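Local coordinates for Ice-binding protein (Colwellia, PDB 3WP9) that binds to the surface of ice crystals, inhibits their growth and prevents larger ice grains from forming at the expense of smaller ones, at residues S20-V25 with A42-N47; G35-T40 with Y56-A61; T187-N192 with L201-A206. One frame throughout, in Å; residues are numbered along the deposited sequence.

Contact 1 (S20-V25 with A42-N47); sequences SGITDV and AALLLN
I22 and L44 make a single beta bridge between backbones that run about 30° apart in the same general direction, I22 N giving its hydrogen to A43 O at 3.0 Å and L45 N giving its own to I22 O at 2.8 Å. The second bond arrives nearly along the C=O axis of I22, whereas the first meets the A43 carbonyl tilted from its plane. Farther on the chains part, and a water spans them by donating to both D24 O and L45 O. Before the bridge, G21 CA sits 3.2 Å from A43 O; a side chain there would clash with that oxygen, and with phi at 121° it would also jam against the preceding carbonyl.

I22 meets two leucines with two different branches. Its CD1 lies alongside L44 CG at 4.1 Å, the two side chains pointing the same way. With chi1 at -60°, CG1 lies beside the backbone N and CG2 opposite it, which carries CG2 to L46 CD1 at 4.0 Å. The other methyl of L46, CD2, rests 3.8 Å from D24 CG, with both carboxylate oxygens a little farther off, the two side chains meeting at about a right angle. D24 OD1 is held by S28 OG, while OD2 has the like charge of E50 nearby. Away from the buried I22, L45 CD1 runs beside T23 CG2.

Strand 22-25 is an edge strand of the right-handed beta-helix: its other edge bonds to strand 207-210 through T23, and the 42-47 loop lies along this one. Inward, I22 packs on V34 of strand 33-36, and L44 and L46 reach M55 of strand 55-57, so the loop bridges strand 22-25 and the large parallel sheet that holds 33-36 and 55-57.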
loop_
_atom_site.group_PDB
_atom_site.type_symbol
_atom_site.label_atom_id
_atom_site.label_comp_id
_atom_site.label_asym_id
_atom_site.label_seq_id
_atom_site.Cartn_x
_atom_site.Cartn_y
_atom_site.Cartn_z
ATOM N N SER A 20 -0.494 -14.232 2.721
ATOM C CA SER A 20 -1.386 -15.147 3.376
ATOM C C SER A 20 -2.867 -14.962 3.030
ATOM O O SER A 20 -3.724 -15.415 3.802
ATOM C CB SER A 20 -1.126 -15.185 4.878
ATOM O OG SER A 20 -1.749 -14.085 5.438
ATOM N N GLY A 21 -3.148 -14.373 1.868
ATOM C CA GLY A 21 -4.461 -14.345 1.352
ATOM C C GLY A 21 -4.939 -12.924 1.141
ATOM O O GLY A 21 -4.325 -11.960 1.683
ATOM N N ILE A 22 -6.000 -12.828 0.391
ATOM C CA ILE A 22 -6.671 -11.535 0.152
ATOM C C ILE A 22 -8.165 -11.774 0.362
ATOM O O ILE A 22 -8.764 -12.666 -0.278
ATOM C CB ILE A 22 -6.440 -11.003 -1.275
ATOM C CG1 ILE A 22 -4.957 -10.775 -1.614
ATOM C CG2 ILE A 22 -7.275 -9.771 -1.467
ATOM C CD1 ILE A 22 -4.792 -10.326 -3.065
ATOM N N THR A 23 -8.788 -11.007 1.290
ATOM C CA THR A 23 -10.226 -11.195 1.549
ATOM C C THR A 23 -11.004 -9.997 0.990
ATOM O O THR A 23 -10.446 -8.886 0.829
ATOM C CB THR A 23 -10.615 -11.375 3.031
ATOM O OG1 THR A 23 -10.348 -10.194 3.740
ATOM C CG2 THR A 23 -9.814 -12.453 3.713
ATOM N N ASP A 24 -12.276 -10.192 0.734
ATOM C CA ASP A 24 -13.057 -9.143 0.189
ATOM C C ASP A 24 -14.541 -9.213 0.519
ATOM O O ASP A 24 -15.186 -10.276 0.370
ATOM C CB ASP A 24 -12.906 -9.225 -1.329
ATOM C CG ASP A 24 -13.751 -8.149 -2.077
ATOM O OD1 ASP A 24 -13.488 -6.948 -1.921
ATOM O OD2 ASP A 24 -14.663 -8.509 -2.862
ATOM N N VAL A 25 -15.109 -8.059 0.849
ATOM C CA VAL A 25 -16.548 -7.883 0.949
ATOM C C VAL A 25 -16.943 -7.185 -0.342
ATOM O O VAL A 25 -16.590 -6.055 -0.577
ATOM C CB VAL A 25 -16.953 -7.036 2.188
ATOM C CG1 VAL A 25 -18.450 -6.770 2.150
ATOM C CG2 VAL A 25 -16.505 -7.708 3.528
ATOM N N ALA A 42 -6.376 -20.733 -3.085
ATOM C CA ALA A 42 -7.667 -20.847 -2.418
ATOM C C ALA A 42 -7.894 -19.687 -1.435
ATOM O O ALA A 42 -9.059 -19.391 -1.127
ATOM C CB ALA A 42 -7.823 -22.226 -1.723
ATOM N N ALA A 43 -6.818 -19.075 -0.957
ATOM C CA ALA A 43 -6.854 -17.949 0.040
ATOM C C ALA A 43 -7.000 -16.595 -0.717
ATOM O O ALA A 43 -7.070 -15.560 -0.069
ATOM C CB ALA A 43 -5.611 -18.006 0.889
ATOM N N LEU A 44 -7.058 -16.602 -2.055
ATOM C CA LEU A 44 -7.287 -15.312 -2.791
ATOM C C LEU A 44 -8.757 -15.253 -3.105
ATOM O O LEU A 44 -9.246 -15.942 -3.996
ATOM C CB LEU A 44 -6.387 -15.306 -4.058
ATOM C CG LEU A 44 -5.989 -13.918 -4.570
ATOM C CD1 LEU A 44 -5.040 -14.175 -5.762
ATOM C CD2 LEU A 44 -7.189 -13.087 -5.050
ATOM N N LEU A 45 -9.513 -14.488 -2.294
ATOM C CA LEU A 45 -10.981 -14.533 -2.323
ATOM C C LEU A 45 -11.536 -13.318 -2.987
ATOM O O LEU A 45 -12.464 -12.706 -2.475
ATOM C CB LEU A 45 -11.513 -14.527 -0.887
ATOM C CG LEU A 45 -10.961 -15.653 -0.005
ATOM C CD1 LEU A 45 -11.438 -15.409 1.460
ATOM C CD2 LEU A 45 -11.275 -17.040 -0.531
ATOM N N LEU A 46 -10.895 -12.811 -4.030
ATOM C CA LEU A 46 -11.593 -11.858 -4.899
ATOM C C LEU A 46 -12.195 -12.618 -6.075
ATOM O O LEU A 46 -11.656 -13.713 -6.493
ATOM C CB LEU A 46 -10.543 -10.881 -5.523
ATOM C CG LEU A 46 -10.038 -9.717 -4.640
ATOM C CD1 LEU A 46 -8.716 -9.114 -5.107
ATOM C CD2 LEU A 46 -11.105 -8.613 -4.702
ATOM N N ASN A 47 -13.238 -12.010 -6.646
ATOM C CA ASN A 47 -13.966 -12.569 -7.786
ATOM C C ASN A 47 -13.261 -12.019 -9.034
ATOM O O ASN A 47 -12.739 -10.942 -9.011
ATOM C CB ASN A 47 -15.442 -12.184 -7.784
ATOM C CG ASN A 47 -16.245 -12.958 -8.838
ATOM O OD1 ASN A 47 -16.099 -12.741 -10.059
ATOM N ND2 ASN A 47 -17.062 -13.898 -8.377
HETATM O O HOH W 1 -13.845 -12.629 0.013
#

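Contact 2 (G35-T40 with Y56-A61); sequences GTSPIT and YTVDSA
T40 and D59 meet where two neighbouring coils of the right-handed beta-helix leave their parallel strands, and their side chains cross obliquely. The hydroxyl of T40, probably an ice-binding residue as in related proteins, donates to D59 OD2 at 2.8 Å, on its syn lone pair, on the side of the other carboxylate oxygen. A chi1 of 169° swings OG1 opposite the T40 backbone N and across to the carboxylate; it also accepts from A42 N. The second oxygen, D59 OD1, closes an Asx turn: A61 N reaches it at 3.0 Å from above the carboxylate plane, 65° out of it. G41 N bonds to OD1 as well, so one carboxylate ties its own turn to the chain just past T40. The same turn brings A61 CB to 3.5 Å from T40 OG1.

V58 is the apolar counterpart, its two methyls splitting over the 37-40 loop. CG1 comes up to S37 CB at 3.6 Å. CG2 is directed at the backbone instead, 3.3 Å from I39 O, with P38 O also close. The cis peptide before P38 probably helps bend the loop round this valine.

Nearer the strands, G35 pairs with Y56 in a parallel bridge, and the ring of Y56 leads off to L73 and L74 of helix 71-89. G35 CA brings its hydrogen to Y56 O at 3.2 Å, close enough that a beta carbon at this position would be tight against the same oxygen. T36 sends its hydroxyl elsewhere, to S18. Between the diverging chains lies a water that serves both: it donates to T36 O and I39 O on one side, and it accepts from V58 N at 2.8 Å on the other.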
loop_
_atom_site.group_PDB
_atom_site.type_symbol
_atom_site.label_atom_id
_atom_site.label_comp_id
_atom_site.label_asym_id
_atom_site.label_seq_id
_atom_site.Cartn_x
_atom_site.Cartn_y
_atom_site.Cartn_z
ATOM N N GLY A 35 -2.000 -10.749 -6.450
ATOM C CA GLY A 35 -1.515 -12.091 -6.188
ATOM C C GLY A 35 -1.285 -12.353 -4.738
ATOM O O GLY A 35 -1.217 -11.416 -3.923
ATOM N N THR A 36 -1.107 -13.624 -4.406
ATOM C CA THR A 36 -0.733 -13.975 -3.040
ATOM C C THR A 36 0.195 -15.207 -3.096
ATOM O O THR A 36 0.023 -16.073 -3.982
ATOM C CB THR A 36 -2.039 -14.227 -2.175
ATOM O OG1 THR A 36 -1.742 -14.228 -0.780
ATOM C CG2 THR A 36 -2.757 -15.533 -2.567
ATOM N N SER A 37 1.188 -15.238 -2.226
ATOM C CA SER A 37 2.204 -16.305 -2.243
ATOM C C SER A 37 2.967 -16.208 -0.931
ATOM O O SER A 37 3.339 -15.122 -0.482
ATOM C CB SER A 37 3.104 -16.119 -3.492
ATOM O OG SER A 37 4.313 -16.906 -3.327
ATOM N N PRO A 38 3.305 -17.346 -0.298
ATOM C CA PRO A 38 3.314 -18.747 -0.830
ATOM C C PRO A 38 2.007 -19.516 -0.589
ATOM O O PRO A 38 1.874 -20.686 -0.980
ATOM C CB PRO A 38 4.463 -19.372 -0.046
ATOM C CG PRO A 38 4.380 -18.700 1.268
ATOM C CD PRO A 38 4.029 -17.247 0.962
ATOM N N ILE A 39 1.033 -18.871 0.041
ATOM C CA ILE A 39 -0.196 -19.556 0.333
ATOM C C ILE A 39 -0.954 -19.932 -0.942
ATOM O O ILE A 39 -0.910 -19.216 -1.999
ATOM C CB ILE A 39 -1.050 -18.664 1.279
ATOM C CG1 ILE A 39 -2.084 -19.497 2.056
ATOM C CG2 ILE A 39 -1.700 -17.521 0.492
ATOM C CD1 ILE A 39 -2.217 -19.006 3.463
ATOM N N THR A 40 -1.669 -21.058 -0.855
ATOM C CA THR A 40 -2.518 -21.535 -1.947
ATOM C C THR A 40 -3.466 -20.436 -2.481
ATOM O O THR A 40 -3.941 -19.574 -1.701
ATOM C CB THR A 40 -3.400 -22.771 -1.498
ATOM O OG1 THR A 40 -4.393 -23.044 -2.494
ATOM C CG2 THR A 40 -4.138 -22.426 -0.205
ATOM N N TYR A 56 -2.686 -13.719 -9.948
ATOM C CA TYR A 56 -1.737 -14.752 -9.919
ATOM C C TYR A 56 -1.822 -15.570 -8.683
ATOM O O TYR A 56 -1.832 -14.991 -7.555
ATOM C CB TYR A 56 -0.346 -14.101 -9.984
ATOM C CG TYR A 56 -0.065 -13.512 -11.344
ATOM C CD1 TYR A 56 0.190 -14.341 -12.435
ATOM C CD2 TYR A 56 -0.111 -12.120 -11.548
ATOM C CE1 TYR A 56 0.414 -13.796 -13.709
ATOM C CE2 TYR A 56 0.154 -11.561 -12.789
ATOM C CZ TYR A 56 0.372 -12.402 -13.857
ATOM O OH TYR A 56 0.604 -11.846 -15.089
ATOM N N THR A 57 -1.749 -16.891 -8.848
ATOM C CA THR A 57 -1.651 -17.815 -7.705
ATOM C C THR A 57 -0.490 -18.784 -7.787
ATOM O O THR A 57 0.078 -18.971 -8.882
ATOM C CB THR A 57 -3.005 -18.563 -7.490
ATOM O OG1 THR A 57 -3.348 -19.266 -8.687
ATOM C CG2 THR A 57 -4.173 -17.548 -7.314
ATOM N N VAL A 58 -0.135 -19.384 -6.649
ATOM C CA VAL A 58 0.903 -20.368 -6.624
ATOM C C VAL A 58 0.470 -21.711 -7.252
ATOM O O VAL A 58 1.330 -22.539 -7.556
ATOM C CB VAL A 58 1.443 -20.582 -5.234
ATOM C CG1 VAL A 58 1.852 -19.263 -4.653
ATOM C CG2 VAL A 58 0.440 -21.266 -4.274
ATOM N N ASP A 59 -0.837 -21.929 -7.467
ATOM C CA ASP A 59 -1.312 -23.261 -7.818
ATOM C C ASP A 59 -2.556 -23.067 -8.636
ATOM O O ASP A 59 -2.771 -21.959 -9.207
ATOM C CB ASP A 59 -1.518 -24.113 -6.536
ATOM C CG ASP A 59 -2.507 -23.489 -5.551
ATOM O OD1 ASP A 59 -3.257 -22.565 -5.907
ATOM O OD2 ASP A 59 -2.542 -23.952 -4.386
ATOM N N SER A 60 -3.369 -24.099 -8.797
ATOM C CA SER A 60 -4.491 -23.896 -9.684
ATOM C C SER A 60 -5.780 -23.825 -8.843
ATOM O O SER A 60 -6.883 -23.989 -9.399
ATOM C CB SER A 60 -4.530 -25.023 -10.697
ATOM O OG SER A 60 -4.624 -26.237 -9.948
ATOM N N ALA A 61 -5.625 -23.535 -7.546
ATOM C CA ALA A 61 -6.748 -23.492 -6.585
ATOM C C ALA A 61 -7.445 -22.106 -6.422
ATOM O O ALA A 61 -8.375 -21.940 -5.614
ATOM C CB ALA A 61 -6.294 -24.024 -5.225
HETATM O O HOH W 2 -1.506 -18.266 -4.434
#

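Contact 3 (T187-N192 with L201-A206); sequences TLISVN and LLAQTA
A206 O accepts a hydrogen bond from I189 N at 3.0 Å, nearly straight and in the carbonyl plane, and L188 CA adds a CA-H...O contact at 3.2 Å. One step back, T205 N donates to T187 O at 3.1 Å, but from above the carbonyl plane, 54° out of it. T205 also sets its hydroxyl over the T187-L188 peptide, where OG1 comes within 2.9 Å of T187 C; chi1 of 65° puts that oxygen between its own backbone N and carbonyl carbon. This is packing against the peptide, for the angles to L188 N and T187 O are both poor for a hydrogen bond. The hydroxyl of T187 is taken up by G169 O. T205 and A206 begin a probable ice-binding motif.

I189 does the apolar work. Its CD1 ends against L202 N and lies 3.8 Å from A203 CB, while CG2 reaches L201 CD2 at 4.0 Å. With an alanine in place of I189, the loss of CD1 and CG2 would probably open a gap between L201 and A203 and leave L201 CD2 and A203 CB without their neighbour on this side. L201 turns its other methyl, CD1, to V191 CG2, also at 4.0 Å.

Strands 189-191 and 201-203 belong to different parallel sheets and face each other across the beta-helix interior at 141°. Strand 189-191 runs between 171-173 and 207-210, which the second segment leads into after A206. L202 is turned away from strand 189-191, and its side chain touches M81 of helix 71-89.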
loop_
_atom_site.group_PDB
_atom_site.type_symbol
_atom_site.label_atom_id
_atom_site.label_comp_id
_atom_site.label_asym_id
_atom_site.label_seq_id
_atom_site.Cartn_x
_atom_site.Cartn_y
_atom_site.Cartn_z
ATOM N N THR A 187 2.697 -6.731 8.541
ATOM C CA THR A 187 1.618 -7.697 8.815
ATOM C C THR A 187 0.456 -7.419 7.855
ATOM O O THR A 187 0.677 -7.504 6.590
ATOM C CB THR A 187 1.133 -7.780 10.305
ATOM O OG1 THR A 187 0.547 -6.576 10.741
ATOM C CG2 THR A 187 2.315 -8.090 11.304
ATOM N N LEU A 188 -0.719 -7.103 8.413
ATOM C CA LEU A 188 -1.920 -7.029 7.586
ATOM C C LEU A 188 -2.215 -5.616 7.082
ATOM O O LEU A 188 -1.775 -4.661 7.688
ATOM C CB LEU A 188 -3.159 -7.618 8.242
ATOM C CG LEU A 188 -3.892 -6.965 9.341
ATOM C CD1 LEU A 188 -4.288 -5.558 8.928
ATOM C CD2 LEU A 188 -5.235 -7.679 9.592
ATOM N N ILE A 189 -2.969 -5.572 6.016
ATOM C CA ILE A 189 -3.504 -4.272 5.571
ATOM C C ILE A 189 -4.998 -4.444 5.489
ATOM O O ILE A 189 -5.459 -5.317 4.739
ATOM C CB ILE A 189 -2.909 -3.790 4.196
ATOM C CG1 ILE A 189 -1.386 -3.633 4.281
ATOM C CG2 ILE A 189 -3.615 -2.478 3.726
ATOM C CD1 ILE A 189 -0.745 -3.550 2.869
ATOM N N SER A 190 -5.760 -3.611 6.256
ATOM C CA SER A 190 -7.189 -3.717 6.275
ATOM C C SER A 190 -7.716 -2.394 5.704
ATOM O O SER A 190 -7.309 -1.339 6.206
ATOM C CB SER A 190 -7.654 -3.888 7.777
ATOM O OG SER A 190 -9.033 -3.681 7.897
ATOM N N VAL A 191 -8.674 -2.524 4.764
ATOM C CA VAL A 191 -9.241 -1.307 4.139
ATOM C C VAL A 191 -10.779 -1.440 4.368
ATOM O O VAL A 191 -11.355 -2.426 3.973
ATOM C CB VAL A 191 -8.893 -1.256 2.662
ATOM C CG1 VAL A 191 -9.249 0.139 2.150
ATOM C CG2 VAL A 191 -7.414 -1.464 2.457
ATOM N N ASN A 192 -11.382 -0.500 5.068
ATOM C CA ASN A 192 -12.799 -0.579 5.408
ATOM C C ASN A 192 -13.723 0.018 4.336
ATOM O O ASN A 192 -13.245 0.638 3.288
ATOM C CB ASN A 192 -13.011 -0.078 6.828
ATOM C CG ASN A 192 -12.757 -1.184 7.863
ATOM O OD1 ASN A 192 -12.442 -2.324 7.524
ATOM N ND2 ASN A 192 -12.980 -0.830 9.143
ATOM N N LEU A 201 -0.785 -2.129 -2.219
ATOM C CA LEU A 201 -0.942 -2.758 -0.902
ATOM C C LEU A 201 -0.135 -4.020 -0.878
ATOM O O LEU A 201 -0.516 -5.013 -1.532
ATOM C CB LEU A 201 -2.438 -3.077 -0.686
ATOM C CG LEU A 201 -3.374 -1.833 -0.746
ATOM C CD1 LEU A 201 -4.817 -2.309 -0.476
ATOM C CD2 LEU A 201 -2.986 -0.707 0.227
ATOM N N LEU A 202 1.032 -3.904 -0.234
ATOM C CA LEU A 202 2.074 -4.945 -0.223
ATOM C C LEU A 202 2.238 -5.437 1.201
ATOM O O LEU A 202 2.976 -4.892 2.003
ATOM C CB LEU A 202 3.415 -4.371 -0.818
ATOM C CG LEU A 202 3.236 -3.681 -2.185
ATOM C CD1 LEU A 202 4.550 -3.024 -2.664
ATOM C CD2 LEU A 202 2.578 -4.513 -3.265
ATOM N N ALA A 203 1.517 -6.520 1.519
ATOM C CA ALA A 203 1.495 -7.029 2.913
ATOM C C ALA A 203 2.224 -8.325 3.104
ATOM O O ALA A 203 2.095 -9.234 2.276
ATOM C CB ALA A 203 0.026 -7.271 3.242
ATOM N N GLN A 204 2.952 -8.412 4.174
ATOM C CA GLN A 204 3.598 -9.669 4.468
ATOM C C GLN A 204 2.715 -10.694 5.162
ATOM O O GLN A 204 3.187 -11.828 5.387
ATOM C CB GLN A 204 4.901 -9.427 5.209
ATOM C CG GLN A 204 5.880 -8.814 4.188
ATOM C CD GLN A 204 7.202 -8.469 4.757
ATOM O OE1 GLN A 204 7.768 -9.255 5.529
ATOM N NE2 GLN A 204 7.723 -7.264 4.418
ATOM N N THR A 205 1.504 -10.307 5.593
ATOM C CA THR A 205 0.486 -11.300 5.902
ATOM C C THR A 205 -0.664 -11.137 4.889
ATOM O O THR A 205 -0.501 -11.550 3.681
ATOM C CB THR A 205 0.061 -11.371 7.403
ATOM O OG1 THR A 205 -0.596 -10.149 7.825
ATOM C CG2 THR A 205 1.270 -11.655 8.360
ATOM N N ALA A 206 -1.843 -10.726 5.315
ATOM C CA ALA A 206 -3.009 -10.680 4.463
ATOM C C ALA A 206 -3.417 -9.225 4.137
ATOM O O ALA A 206 -3.083 -8.320 4.852
ATOM C CB ALA A 206 -4.207 -11.371 5.176
#

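Contacts 1 and 2 alternate along the chain and touch, their centres about 10 Å apart: G21 N lies 3.0 Å from T36 OG1 in a weak hydrogen bond. Contact 3, about 12 Å from contact 1 between centres, joins it at S20 N, 2.8 Å from T205 O in a probable hydrogen bond. Contacts 2 and 3 do not touch; both reach the large parallel sheet. Several probable ice-binding residues, assigned by similarity, lie in or near them: contact 2 holds T40, whose side chain is about 5 Å from that of A43, and contact 3 holds T205 and A206. The side chain of T193 is about 8 Å from that of V191 and about 10 Å from that of D24.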